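PDB 2R9Q: 2'-deoxycytidine 5'-triphosphate deaminase from Agrobacterium tumefaciens, which probably catalyses the hydrolytic deamination of dCTP to dUTP, releasing ammonia. Local coordinates for residues Glu278-Asp283 with Val332-Tyr337. Residues are numbered along the deposited sequence; the frame is centred on the assembly and turned at random.
Sequences EMTPFD and VGRLVY
E278 and V336 face each other as a hydrogen-bonded antiparallel pair, E278 N giving to V336 O and V336 N to E278 O, both at 2.9 Å; T280 and R334 repeat the pattern two residues on. P281 and G333 then form a non-hydrogen-bonded pair, a place where proline costs no bond to this strand. Beyond it a water joins F282 N to V332 O, accepting from the amide and donating to the carbonyl.

The T280 hydroxyl adds a side-chain bond to the ladder. With chi1 at 58°, OG1 sits between its own backbone N and carbonyl carbon and gives a hydrogen bond of 2.6 Å to R334 O, which thus accepts from both the amide and the hydroxyl of one threonine. The R334 chain, bent at chi3 (69°), folds back so that one face of its guanidinium lies over OG1, while P281 O comes near the group's edge, 4.1 Å from NE. V336 CG2 borders the threonine on this partly exposed face, which suits the polar E278, T280 and R334.

The other face is buried and apolar, fitting M279 and L335. M279 bends to lay CE against the backbone, 3.2 Å from R334 N and beside G333, which has no side chain to obstruct it. M279 CG meets L335 CD1 at 4.2 Å.

V332 and G333 both face L204, forming a classic beta bulge. In the antiparallel sheet of this C-terminal dUTPase-like domain, strand 331-339 runs between 202-205 and 275-281, and 296-297 flanks the latter. M279 and L335 pack on L204 and F297, while E278 OE2 is hydrogen-bonded to N111 ND2 of strand 106-112, linking the sheet to the N-terminal domain.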
loop_
_atom_site.group_PDB
_atom_site.type_symbol
_atom_site.label_atom_id
_atom_site.label_comp_id
_atom_site.label_asym_id
_atom_site.label_seq_id
_atom_site.Cartn_x
_atom_site.Cartn_y
_atom_site.Cartn_z
ATOM N N GLU B 278 16.836 -28.857 -7.119
ATOM C CA GLU B 278 16.292 -27.765 -6.368
ATOM C C GLU B 278 16.548 -26.486 -7.146
ATOM O O GLU B 278 17.640 -26.270 -7.663
ATOM C CB GLU B 278 16.910 -27.702 -4.980
ATOM C CG GLU B 278 16.229 -26.756 -4.014
ATOM C CD GLU B 278 16.757 -26.879 -2.580
ATOM O OE1 GLU B 278 17.669 -27.688 -2.288
ATOM O OE2 GLU B 278 16.245 -26.169 -1.715
ATOM N N MET B 279 15.503 -25.669 -7.242
ATOM C CA MET B 279 15.548 -24.389 -7.914
ATOM C C MET B 279 16.173 -23.395 -6.933
ATOM O O MET B 279 15.832 -23.409 -5.759
ATOM C CB MET B 279 14.112 -23.966 -8.277
ATOM C CG MET B 279 13.888 -23.564 -9.734
ATOM S SD MET B 279 14.636 -21.990 -10.155
ATOM C CE MET B 279 16.110 -22.530 -10.997
ATOM N N THR B 280 17.103 -22.572 -7.407
ATOM C CA THR B 280 17.724 -21.530 -6.579
ATOM C C THR B 280 17.637 -20.151 -7.272
ATOM O O THR B 280 17.624 -20.083 -8.491
ATOM C CB THR B 280 19.211 -21.848 -6.250
ATOM O OG1 THR B 280 19.954 -21.988 -7.471
ATOM C CG2 THR B 280 19.327 -23.129 -5.431
ATOM N N PRO B 281 17.517 -19.061 -6.486
ATOM C CA PRO B 281 17.708 -17.715 -7.007
ATOM C C PRO B 281 19.083 -17.461 -7.615
ATOM O O PRO B 281 20.088 -17.967 -7.110
ATOM C CB PRO B 281 17.506 -16.832 -5.776
ATOM C CG PRO B 281 16.646 -17.625 -4.889
ATOM C CD PRO B 281 17.097 -19.023 -5.072
ATOM N N PHE B 282 19.084 -16.668 -8.689
ATOM C CA PHE B 282 20.304 -16.160 -9.340
ATOM C C PHE B 282 20.874 -14.980 -8.538
ATOM O O PHE B 282 20.391 -13.839 -8.628
ATOM C CB PHE B 282 19.992 -15.759 -10.791
ATOM C CG PHE B 282 21.195 -15.346 -11.594
ATOM C CD1 PHE B 282 22.317 -16.169 -11.677
ATOM C CD2 PHE B 282 21.192 -14.141 -12.292
ATOM C CE1 PHE B 282 23.446 -15.776 -12.432
ATOM C CE2 PHE B 282 22.306 -13.748 -13.058
ATOM C CZ PHE B 282 23.436 -14.565 -13.128
ATOM N N ASP B 283 21.905 -15.281 -7.749
ATOM C CA ASP B 283 22.361 -14.404 -6.642
ATOM C C ASP B 283 22.887 -13.030 -7.059
ATOM O O ASP B 283 22.559 -12.028 -6.397
ATOM C CB ASP B 283 23.377 -15.142 -5.756
ATOM C CG ASP B 283 22.734 -16.325 -4.973
ATOM O OD1 ASP B 283 21.462 -16.483 -4.992
ATOM O OD2 ASP B 283 23.503 -17.101 -4.331
ATOM N N VAL B 332 17.302 -16.042 -14.374
ATOM C CA VAL B 332 16.473 -15.827 -13.177
ATOM C C VAL B 332 16.688 -16.838 -12.049
ATOM O O VAL B 332 16.340 -16.590 -10.890
ATOM C CB VAL B 332 14.963 -15.729 -13.538
ATOM C CG1 VAL B 332 14.743 -14.616 -14.581
ATOM C CG2 VAL B 332 14.388 -17.096 -13.993
ATOM N N GLY B 333 17.265 -17.969 -12.394
ATOM C CA GLY B 333 17.615 -18.977 -11.422
ATOM C C GLY B 333 18.601 -20.025 -11.900
ATOM O O GLY B 333 19.044 -20.046 -13.054
ATOM N N ARG B 334 18.882 -20.934 -10.994
ATOM C CA ARG B 334 19.870 -21.952 -11.185
ATOM C C ARG B 334 19.316 -23.309 -10.599
ATOM O O ARG B 334 18.985 -23.417 -9.417
ATOM C CB ARG B 334 21.129 -21.356 -10.553
ATOM C CG ARG B 334 22.252 -22.214 -10.198
ATOM C CD ARG B 334 23.194 -21.402 -9.261
ATOM N NE ARG B 334 22.681 -21.096 -7.897
ATOM C CZ ARG B 334 22.893 -21.835 -6.797
ATOM N NH1 ARG B 334 23.559 -22.984 -6.859
ATOM N NH2 ARG B 334 22.414 -21.449 -5.621
ATOM N N LEU B 335 19.114 -24.293 -11.474
ATOM C CA LEU B 335 18.658 -25.616 -11.075
ATOM C C LEU B 335 19.858 -26.463 -10.658
ATOM O O LEU B 335 20.712 -26.789 -11.472
ATOM C CB LEU B 335 17.892 -26.285 -12.191
ATOM C CG LEU B 335 16.995 -27.478 -11.860
ATOM C CD1 LEU B 335 15.889 -27.121 -10.837
ATOM C CD2 LEU B 335 16.410 -28.064 -13.162
ATOM N N VAL B 336 19.903 -26.781 -9.365
ATOM C CA VAL B 336 20.994 -27.522 -8.743
ATOM C C VAL B 336 20.626 -29.017 -8.559
ATOM O O VAL B 336 19.580 -29.342 -8.019
ATOM C CB VAL B 336 21.369 -26.891 -7.410
ATOM C CG1 VAL B 336 22.336 -27.767 -6.663
ATOM C CG2 VAL B 336 21.949 -25.487 -7.632
ATOM N N TYR B 337 21.510 -29.902 -9.022
ATOM C CA TYR B 337 21.271 -31.337 -9.035
ATOM C C TYR B 337 21.951 -32.023 -7.839
ATOM O O TYR B 337 23.003 -31.602 -7.374
ATOM C CB TYR B 337 21.742 -31.953 -10.355
ATOM C CG TYR B 337 20.866 -31.609 -11.537
ATOM C CD1 TYR B 337 19.892 -32.479 -11.980
ATOM C CD2 TYR B 337 21.011 -30.400 -12.213
ATOM C CE1 TYR B 337 19.076 -32.159 -13.044
ATOM C CE2 TYR B 337 20.189 -30.075 -13.292
ATOM C CZ TYR B 337 19.230 -30.962 -13.711
ATOM O OH TYR B 337 18.416 -30.655 -14.795
HETATM O O HOH W 1 16.267 -15.195 -8.688
#